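Local coordinates for UBX domain-containing protein 7 (Homo sapiens, PDB 5X3P) that links a subset of neddylated cullin-RING ligases to the segregase VCP/p97, its UBX domain, the part crystallised here, mediating the interaction with p97, at residues 7-12 / 30-35. The protein carries 1 engineered substitution. Numbering follows the deposited sequence.
Sequences AQLMLR and LALVKH
The imidazole of His-35 meets the strand through its edge: CD1 of Leu-11 lies near the ring plane, 3.7 Å from His-35 CD2, and neither ring face is used across this contact. Leu-11 CD1 also comes within 4.1 Å of His-35 NE2, but the polar partner of that nitrogen is Glu-19 on the neighbouring strand 18-24, whose carboxylate is hydrogen-bonded to it and would tend to limit rotation of the ring. The first side-chain bond of His-35 points toward the strand, and chi1 of 177° places CG anti to the backbone N, bringing the CD2 edge to Leu-11. One turn earlier, Leu-32 meets Leu-9 tip to tip, its CD1 being 3.6 Å from Leu-9 CD1, while its CD2 approaches the same methyl at 3.8 Å. This is part of the helix-on-sheet core of the ubiquitin-like beta-grasp fold of the UBX domain, in which helix 29-38 packs over the mixed sheet, segment 30-35 running at 34° to strand segment 7-12. Leu-11 and Leu-32 lie alongside each other, pointing in opposing senses, with Leu-11 CD2 3.9 Å from Leu-32 CD1, so that one helix leucine touches both inward-facing strand leucines. Leu-11 also touches Val-77 of the adjacent strand 74-81, and Leu-32 reaches Leu-48 of strand 46-50, one strand beyond.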
loop_
_atom_site.group_PDB
_atom_site.type_symbol
_atom_site.label_atom_id
_atom_site.label_comp_id
_atom_site.label_asym_id
_atom_site.label_seq_id
_atom_site.Cartn_x
_atom_site.Cartn_y
_atom_site.Cartn_z
ATOM N N ALA A 7 -2.093 -0.396 -10.572
ATOM C CA ALA A 7 -1.737 0.478 -9.456
ATOM C C ALA A 7 -0.224 0.540 -9.445
ATOM O O ALA A 7 0.436 -0.417 -9.041
ATOM C CB ALA A 7 -2.234 -0.098 -8.132
ATOM N N GLN A 8 0.327 1.651 -9.919
ATOM C CA GLN A 8 1.758 1.841 -9.943
ATOM C C GLN A 8 2.092 2.520 -8.645
ATOM O O GLN A 8 1.702 3.665 -8.411
ATOM C CB GLN A 8 2.152 2.728 -11.121
ATOM C CG GLN A 8 2.060 2.033 -12.479
ATOM C CD GLN A 8 2.163 3.010 -13.617
ATOM O OE1 GLN A 8 1.634 4.139 -13.542
ATOM N NE2 GLN A 8 2.872 2.611 -14.684
ATOM N N LEU A 9 2.819 1.811 -7.790
ATOM C CA LEU A 9 3.019 2.280 -6.433
ATOM C C LEU A 9 4.449 2.727 -6.201
ATOM O O LEU A 9 5.383 2.029 -6.596
ATOM C CB LEU A 9 2.672 1.156 -5.445
ATOM C CG LEU A 9 1.250 0.584 -5.512
ATOM C CD1 LEU A 9 1.043 -0.493 -4.457
ATOM C CD2 LEU A 9 0.245 1.694 -5.302
HETATM N N MSE A 10 4.605 3.892 -5.569
HETATM C CA MSE A 10 5.849 4.269 -4.913
HETATM C C MSE A 10 5.712 3.961 -3.415
HETATM O O MSE A 10 4.814 4.484 -2.749
HETATM C CB MSE A 10 6.142 5.761 -5.100
HETATM C CG MSE A 10 7.212 6.300 -4.109
HETATM SE SE MSE A 10 8.993 5.570 -4.502
HETATM C CE MSE A 10 9.302 6.686 -6.042
ATOM N N LEU A 11 6.595 3.108 -2.891
ATOM C CA LEU A 11 6.590 2.785 -1.466
ATOM C C LEU A 11 7.696 3.567 -0.760
ATOM O O LEU A 11 8.854 3.564 -1.186
ATOM C CB LEU A 11 6.778 1.286 -1.248
ATOM C CG LEU A 11 5.861 0.386 -2.063
ATOM C CD1 LEU A 11 6.193 -1.071 -1.761
ATOM C CD2 LEU A 11 4.395 0.685 -1.746
ATOM N N ARG A 12 7.330 4.275 0.302
ATOM C CA ARG A 12 8.281 5.116 1.020
ATOM C C ARG A 12 8.433 4.544 2.427
ATOM O O ARG A 12 7.530 4.688 3.255
ATOM C CB ARG A 12 7.763 6.550 1.078
ATOM C CG ARG A 12 7.537 7.201 -0.282
ATOM C CD ARG A 12 8.835 7.760 -0.852
ATOM N NE ARG A 12 9.435 8.717 0.073
ATOM C CZ ARG A 12 9.070 9.991 0.169
ATOM N NH1 ARG A 12 8.104 10.469 -0.608
ATOM N NH2 ARG A 12 9.669 10.791 1.045
ATOM N N LEU A 30 -4.382 -6.909 0.304
ATOM C CA LEU A 30 -3.537 -7.856 1.045
ATOM C C LEU A 30 -2.189 -8.101 0.366
ATOM O O LEU A 30 -1.166 -8.251 1.031
ATOM C CB LEU A 30 -4.276 -9.186 1.259
ATOM C CG LEU A 30 -3.610 -10.238 2.157
ATOM C CD1 LEU A 30 -3.183 -9.607 3.463
ATOM C CD2 LEU A 30 -4.577 -11.401 2.430
ATOM N N ALA A 31 -2.186 -8.107 -0.964
ATOM C CA ALA A 31 -0.954 -8.303 -1.721
ATOM C C ALA A 31 0.082 -7.231 -1.381
ATOM O O ALA A 31 1.280 -7.520 -1.214
ATOM C CB ALA A 31 -1.252 -8.317 -3.218
ATOM N N LEU A 32 -0.386 -5.990 -1.287
ATOM C CA LEU A 32 0.480 -4.869 -0.922
ATOM C C LEU A 32 0.935 -4.978 0.536
ATOM O O LEU A 32 2.117 -4.745 0.840
ATOM C CB LEU A 32 -0.265 -3.548 -1.127
ATOM C CG LEU A 32 0.462 -2.288 -0.676
ATOM C CD1 LEU A 32 1.837 -2.229 -1.365
ATOM C CD2 LEU A 32 -0.423 -1.055 -1.012
ATOM N N VAL A 33 -0.002 -5.317 1.430
ATOM C CA VAL A 33 0.316 -5.509 2.848
ATOM C C VAL A 33 1.369 -6.592 3.019
ATOM O O VAL A 33 2.324 -6.416 3.774
ATOM C CB VAL A 33 -0.944 -5.867 3.674
ATOM C CG1 VAL A 33 -0.578 -6.262 5.114
ATOM C CG2 VAL A 33 -1.906 -4.677 3.695
ATOM N N LYS A 34 1.193 -7.708 2.309
ATOM C CA LYS A 34 2.138 -8.820 2.392
ATOM C C LYS A 34 3.487 -8.469 1.773
ATOM O O LYS A 34 4.528 -8.890 2.263
ATOM C CB LYS A 34 1.564 -10.091 1.739
ATOM C CG LYS A 34 0.570 -10.879 2.617
ATOM C CD LYS A 34 -0.042 -12.104 1.875
ATOM C CE LYS A 34 1.017 -13.113 1.385
ATOM N NZ LYS A 34 1.496 -12.864 -0.016
ATOM N N HIS A 35 3.478 -7.693 0.693
ATOM C CA HIS A 35 4.741 -7.261 0.110
ATOM C C HIS A 35 5.550 -6.429 1.090
ATOM O O HIS A 35 6.762 -6.616 1.231
ATOM C CB HIS A 35 4.543 -6.465 -1.173
ATOM C CG HIS A 35 5.828 -5.964 -1.746
ATOM N ND1 HIS A 35 6.706 -6.784 -2.421
ATOM C CD2 HIS A 35 6.417 -4.744 -1.691
ATOM C CE1 HIS A 35 7.764 -6.084 -2.789
ATOM N NE2 HIS A 35 7.614 -4.840 -2.362
#